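Local coordinates for lyase/mutase (Burkholderia cenocepacia, PDB 4LSB), which is a TIM-barrel protein of the phosphoenolpyruvate phosphomutase family, a lyase/mutase that binds a magnesium ion, at residues 106-109 and 110-114; 78-81 and 82-86. All blocks are in the same frame, centred on the assembly; numbering follows the deposited sequence.

Contact 1 of 2, residues 106-109 and 110-114; sequences TVAE and TIRLA
From T106 to L113 the backbone runs as regular alpha helix, with four successive i to i+4 hydrogen bonds that begin with T110 N to T106 O at 2.8 Å. This is part of helix 104-116, the helix of a beta-alpha-beta crossover between strands 92-95 and 121-125 of the TIM barrel. The main side-chain contact is an i to i+3 salt bridge between E109 and R112. R112 approaches side-on and gives both NE and NH2 to one oxygen, E109 OE1. R112 NH2 meets the anti lone pair of E109 OE1 at 2.8 Å. R112 NE lies 2.9 Å from E109 OE1, on the syn side and 32° out of the carboxylate plane. The two flat groups are turned 58° apart. A bend in the arginine chain (chi3 -85°) folds the guanidinium back along the helix, with one face over A108 O. V107 and I111 lie on the buried side and pack on helix 138-153. T110 is also buried, and its OG1 is hydrogen-bonded to G99 O and R74 NH1. The carboxylate of E109 also touches a leucine one turn on: OE2 lies 3.8 Å from L113 CD1, and E109 CG is equally near that methyl.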
ATOM      1  N   THR B 106     -20.438 -22.173   8.298  1.00 24.05           N
ATOM      2  CA  THR B 106     -19.829 -21.163   7.517  1.00 25.09           C
ATOM      3  C   THR B 106     -18.388 -20.899   8.015  1.00 24.05           C
ATOM      4  O   THR B 106     -17.453 -20.781   7.223  1.00 21.10           O
ATOM      5  CB  THR B 106     -20.617 -19.849   7.591  1.00 28.03           C
ATOM      6  OG1 THR B 106     -21.959 -20.091   7.134  1.00 33.33           O
ATOM      7  CG2 THR B 106     -19.945 -18.830   6.717  1.00 27.99           C
ATOM      8  N   VAL B 107     -18.281 -20.726   9.317  1.00 23.44           N
ATOM      9  CA  VAL B 107     -16.992 -20.611   9.989  1.00 20.93           C
ATOM     10  C   VAL B 107     -16.057 -21.773   9.579  1.00 21.66           C
ATOM     11  O   VAL B 107     -14.903 -21.560   9.140  1.00 20.41           O
ATOM     12  CB  VAL B 107     -17.221 -20.588  11.507  1.00 20.99           C
ATOM     13  CG1 VAL B 107     -15.874 -20.710  12.257  1.00 19.65           C
ATOM     14  CG2 VAL B 107     -17.973 -19.320  11.893  1.00 21.36           C
ATOM     15  N   ALA B 108     -16.580 -23.000   9.672  1.00 21.19           N
ATOM     16  CA  ALA B 108     -15.782 -24.161   9.282  1.00 21.03           C
ATOM     17  C   ALA B 108     -15.315 -24.078   7.822  1.00 22.32           C
ATOM     18  O   ALA B 108     -14.157 -24.313   7.534  1.00 20.85           O
ATOM     19  CB  ALA B 108     -16.544 -25.451   9.499  1.00 21.57           C
ATOM     20  N   GLU B 109     -16.213 -23.735   6.910  1.00 23.47           N
ATOM     21  CA  GLU B 109     -15.834 -23.584   5.505  1.00 23.30           C
ATOM     22  C   GLU B 109     -14.784 -22.484   5.337  1.00 21.73           C
ATOM     23  O   GLU B 109     -13.813 -22.644   4.616  1.00 19.26           O
ATOM     24  CB  GLU B 109     -17.058 -23.272   4.658  1.00 26.14           C
ATOM     25  CG  GLU B 109     -16.765 -23.079   3.179  1.00 28.91           C
ATOM     26  CD  GLU B 109     -16.320 -24.346   2.440  1.00 33.13           C
ATOM     27  OE1 GLU B 109     -16.248 -25.446   3.050  1.00 32.86           O
ATOM     28  OE2 GLU B 109     -16.031 -24.237   1.219  1.00 38.48           O
ATOM     29  N   THR B 110     -14.968 -21.378   6.045  1.00 21.05           N
ATOM     30  CA  THR B 110     -13.976 -20.304   5.992  1.00 20.75           C
ATOM     31  C   THR B 110     -12.568 -20.790   6.401  1.00 19.82           C
ATOM     32  O   THR B 110     -11.542 -20.465   5.749  1.00 20.00           O
ATOM     33  CB  THR B 110     -14.444 -19.109   6.841  1.00 20.88           C
ATOM     34  OG1 THR B 110     -15.586 -18.517   6.224  1.00 20.71           O
ATOM     35  CG2 THR B 110     -13.366 -18.059   6.916  1.00 21.72           C
ATOM     36  N   ILE B 111     -12.490 -21.576   7.470  1.00 18.92           N
ATOM     37  CA  ILE B 111     -11.207 -22.151   7.869  1.00 18.22           C
ATOM     38  C   ILE B 111     -10.609 -23.019   6.747  1.00 18.05           C
ATOM     39  O   ILE B 111      -9.427 -22.911   6.414  1.00 17.48           O
ATOM     40  CB  ILE B 111     -11.318 -23.015   9.157  1.00 18.06           C
ATOM     41  CG1 ILE B 111     -11.673 -22.161  10.374  1.00 18.72           C
ATOM     42  CG2 ILE B 111     -10.021 -23.808   9.392  1.00 16.93           C
ATOM     43  CD1 ILE B 111     -10.648 -21.059  10.687  1.00 19.48           C
ATOM     44  N   ARG B 112     -11.408 -23.881   6.141  1.00 17.91           N
ATOM     45  CA  ARG B 112     -10.888 -24.743   5.045  1.00 19.74           C
ATOM     46  C   ARG B 112     -10.386 -23.934   3.884  1.00 18.26           C
ATOM     47  O   ARG B 112      -9.352 -24.235   3.319  1.00 17.59           O
ATOM     48  CB  ARG B 112     -11.961 -25.681   4.506  1.00 21.86           C
ATOM     49  CG  ARG B 112     -12.436 -26.741   5.453  1.00 25.84           C
ATOM     50  CD  ARG B 112     -13.236 -27.790   4.665  1.00 28.99           C
ATOM     51  NE  ARG B 112     -14.634 -27.346   4.540  1.00 33.49           N
ATOM     52  CZ  ARG B 112     -15.540 -27.446   5.519  1.00 35.53           C
ATOM     53  NH1 ARG B 112     -15.201 -28.015   6.677  1.00 36.33           N
ATOM     54  NH2 ARG B 112     -16.788 -26.984   5.330  1.00 35.37           N
ATOM     55  N   LEU B 113     -11.165 -22.926   3.502  1.00 17.97           N
ATOM     56  CA  LEU B 113     -10.776 -22.039   2.406  1.00 18.18           C
ATOM     57  C   LEU B 113      -9.506 -21.233   2.710  1.00 17.37           C
ATOM     58  O   LEU B 113      -8.692 -20.972   1.831  1.00 16.78           O
ATOM     59  CB  LEU B 113     -11.924 -21.089   2.058  1.00 20.09           C
ATOM     60  CG  LEU B 113     -13.132 -21.787   1.396  1.00 21.13           C
ATOM     61  CD1 LEU B 113     -14.325 -20.847   1.370  1.00 23.08           C
ATOM     62  CD2 LEU B 113     -12.790 -22.337   0.021  1.00 21.65           C
ATOM     63  N   ALA B 114      -9.353 -20.820   3.956  1.00 17.39           N
ATOM     64  CA  ALA B 114      -8.197 -20.011   4.327  1.00 16.43           C
ATOM     65  C   ALA B 114      -6.972 -20.891   4.250  1.00 15.77           C
ATOM     66  O   ALA B 114      -5.945 -20.476   3.763  1.00 16.19           O
ATOM     67  CB  ALA B 114      -8.343 -19.434   5.714  1.00 15.65           C
TER

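Contact 2 of 2, residues 78-81 and 82-86; sequences LDHI and ADLVA
H80 and L84 meet one turn apart on helix 74-88, an outer helix of the TIM barrel. The backbone between them is alpha-helical, and L84 N bonds to H80 O at 3.0 Å. The H80 side chain leaves with CG anti to the backbone N (chi1 180°), which swings the ring forward along the helix to L84. Both leucine methyls touch the ring, CD1 at an oblique angle. CD1 of L84 is 3.7 Å from H80 CE1, and CD2 of L84 is 3.8 Å from H80 NE2. The H80 ring also meets the ring of Y61, with the planes at about 55°.

The tightly packed part includes I81 and V85. Their CG2 methyls are 4.1 Å apart. I81 also packs on L96 and on A94 of strand 92-95, and V85 rests on V92 of the same strand. These two side chains therefore join the helix to the barrel wall.

The solvent side is different. D79 and D83 are exposed, and their carboxylates do not meet. Two waters bind the D83 carboxylate, one also at the backbone O of D79 and the other at the H80 ring. Water 1 donates to D79 O and, at 3.0 Å, to D83 OD1. Water 2 donates to D83 OD2 at 2.7 Å and lies in the ring plane at the edge of H80, 3.0 Å from ND1. Both oxygens of D83 are thus held by water. The histidine has a carboxylate nearby, linked through water 2 and not directly. The carboxylate could lend some support to a positive charge on the ring, though the distance makes the effect modest.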
ATOM      1  N   LEU B  78      -9.578 -14.147   0.750  1.00 21.71           N
ATOM      2  CA  LEU B  78      -8.881 -15.364   0.349  1.00 21.35           C
ATOM      3  C   LEU B  78      -7.807 -15.074  -0.698  1.00 19.90           C
ATOM      4  O   LEU B  78      -6.706 -15.619  -0.639  1.00 19.56           O
ATOM      5  CB  LEU B  78      -9.868 -16.430  -0.134  1.00 21.91           C
ATOM      6  CG  LEU B  78     -10.796 -17.014   0.943  1.00 23.05           C
ATOM      7  CD1 LEU B  78     -11.791 -17.954   0.252  1.00 24.78           C
ATOM      8  CD2 LEU B  78     -10.026 -17.796   1.990  1.00 22.59           C
ATOM      9  N   ASP B  79      -8.130 -14.234  -1.685  1.00 20.82           N
ATOM     10  CA  ASP B  79      -7.143 -13.786  -2.640  1.00 21.17           C
ATOM     11  C   ASP B  79      -5.972 -13.074  -1.942  1.00 20.83           C
ATOM     12  O   ASP B  79      -4.805 -13.303  -2.307  1.00 20.08           O
ATOM     13  CB  ASP B  79      -7.759 -12.850  -3.707  1.00 22.67           C
ATOM     14  CG  ASP B  79      -8.648 -13.591  -4.695  1.00 25.65           C
ATOM     15  OD1 ASP B  79      -8.459 -14.803  -4.914  1.00 25.88           O
ATOM     16  OD2 ASP B  79      -9.552 -12.942  -5.261  1.00 26.22           O
ATOM     17  N   HIS B  80      -6.312 -12.226  -0.970  1.00 19.48           N
ATOM     18  CA  HIS B  80      -5.336 -11.407  -0.215  1.00 19.87           C
ATOM     19  C   HIS B  80      -4.408 -12.331   0.581  1.00 18.96           C
ATOM     20  O   HIS B  80      -3.178 -12.196   0.553  1.00 19.63           O
ATOM     21  CB  HIS B  80      -6.092 -10.419   0.685  1.00 20.50           C
ATOM     22  CG  HIS B  80      -5.218  -9.517   1.526  1.00 20.56           C
ATOM     23  ND1 HIS B  80      -4.305  -8.637   0.991  1.00 23.08           N
ATOM     24  CD2 HIS B  80      -5.166  -9.334   2.869  1.00 20.25           C
ATOM     25  CE1 HIS B  80      -3.716  -7.963   1.966  1.00 20.92           C
ATOM     26  NE2 HIS B  80      -4.237  -8.355   3.113  1.00 19.76           N
ATOM     27  N   ILE B  81      -4.982 -13.304   1.254  1.00 17.79           N
ATOM     28  CA  ILE B  81      -4.161 -14.280   1.972  1.00 17.29           C
ATOM     29  C   ILE B  81      -3.171 -14.926   1.025  1.00 17.76           C
ATOM     30  O   ILE B  81      -1.964 -14.992   1.315  1.00 17.72           O
ATOM     31  CB  ILE B  81      -5.013 -15.373   2.600  1.00 18.64           C
ATOM     32  CG1 ILE B  81      -5.819 -14.810   3.752  1.00 19.20           C
ATOM     33  CG2 ILE B  81      -4.119 -16.503   3.067  1.00 18.37           C
ATOM     34  CD1 ILE B  81      -6.952 -15.747   4.165  1.00 20.34           C
ATOM     35  N   ALA B  82      -3.649 -15.433  -0.118  1.00 18.21           N
ATOM     36  CA  ALA B  82      -2.742 -16.063  -1.083  1.00 19.28           C
ATOM     37  C   ALA B  82      -1.617 -15.107  -1.563  1.00 18.68           C
ATOM     38  O   ALA B  82      -0.464 -15.550  -1.819  1.00 18.28           O
ATOM     39  CB  ALA B  82      -3.527 -16.613  -2.287  1.00 20.51           C
ATOM     40  N   ASP B  83      -1.962 -13.844  -1.729  1.00 20.24           N
ATOM     41  CA  ASP B  83      -0.978 -12.851  -2.184  1.00 21.36           C
ATOM     42  C   ASP B  83       0.114 -12.711  -1.133  1.00 19.36           C
ATOM     43  O   ASP B  83       1.256 -12.604  -1.475  1.00 18.12           O
ATOM     44  CB  ASP B  83      -1.587 -11.445  -2.367  1.00 23.08           C
ATOM     45  CG  ASP B  83      -2.356 -11.287  -3.660  1.00 26.97           C
ATOM     46  OD1 ASP B  83      -2.238 -12.144  -4.565  1.00 27.71           O
ATOM     47  OD2 ASP B  83      -3.115 -10.291  -3.732  1.00 32.37           O
ATOM     48  N   LEU B  84      -0.276 -12.615   0.141  1.00 18.53           N
ATOM     49  CA  LEU B  84       0.724 -12.392   1.177  1.00 18.91           C
ATOM     50  C   LEU B  84       1.583 -13.670   1.507  1.00 17.07           C
ATOM     51  O   LEU B  84       2.726 -13.573   1.894  1.00 16.60           O
ATOM     52  CB  LEU B  84       0.092 -11.740   2.389  1.00 19.94           C
ATOM     53  CG  LEU B  84       0.044 -10.184   2.329  1.00 21.26           C
ATOM     54  CD1 LEU B  84      -0.528  -9.585   1.054  1.00 22.00           C
ATOM     55  CD2 LEU B  84      -0.683  -9.693   3.563  1.00 23.89           C
ATOM     56  N   VAL B  85       0.987 -14.843   1.366  1.00 16.34           N
ATOM     57  CA  VAL B  85       1.688 -16.113   1.463  1.00 17.43           C
ATOM     58  C   VAL B  85       2.779 -16.169   0.395  1.00 17.99           C
ATOM     59  O   VAL B  85       3.924 -16.480   0.720  1.00 18.03           O
ATOM     60  CB  VAL B  85       0.731 -17.296   1.292  1.00 17.28           C
ATOM     61  CG1 VAL B  85       1.477 -18.609   1.079  1.00 17.17           C
ATOM     62  CG2 VAL B  85      -0.188 -17.392   2.511  1.00 16.41           C
ATOM     63  N   ALA B  86       2.419 -15.850  -0.851  1.00 18.69           N
ATOM     64  CA  ALA B  86       3.374 -15.936  -1.955  1.00 19.12           C
ATOM     65  C   ALA B  86       4.492 -14.931  -1.767  1.00 19.30           C
ATOM     66  O   ALA B  86       5.656 -15.237  -2.011  1.00 20.15           O
ATOM     67  CB  ALA B  86       2.693 -15.714  -3.302  1.00 19.55           C
TER
HETATM   68  O   HOH W   1      -4.779 -13.744  -4.933  1.00 38.44           O
HETATM   69  O   HOH W   2      -3.371  -8.360  -1.809  1.00 27.40           O

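Overall arrangement
Contacts 1 and 2 lie on helices 104-116 and 74-88, which pack together outside the same barrel. Their centres are 15 Å apart. The helices touch through L78 of contact 2, whose CD2 is 3.4 Å from L113 O of contact 1. A114 CB and I81 CD1 add an apolar contact at 4.2 Å. L96, in a loop, touches I81 of contact 2 as well as T110, I111 and A114 of contact 1. Neither contact forms the metal site, where S58 and E97 bind magnesium. The ion is about 12 Å from the side chain of T110 and about 11 Å from that of H80.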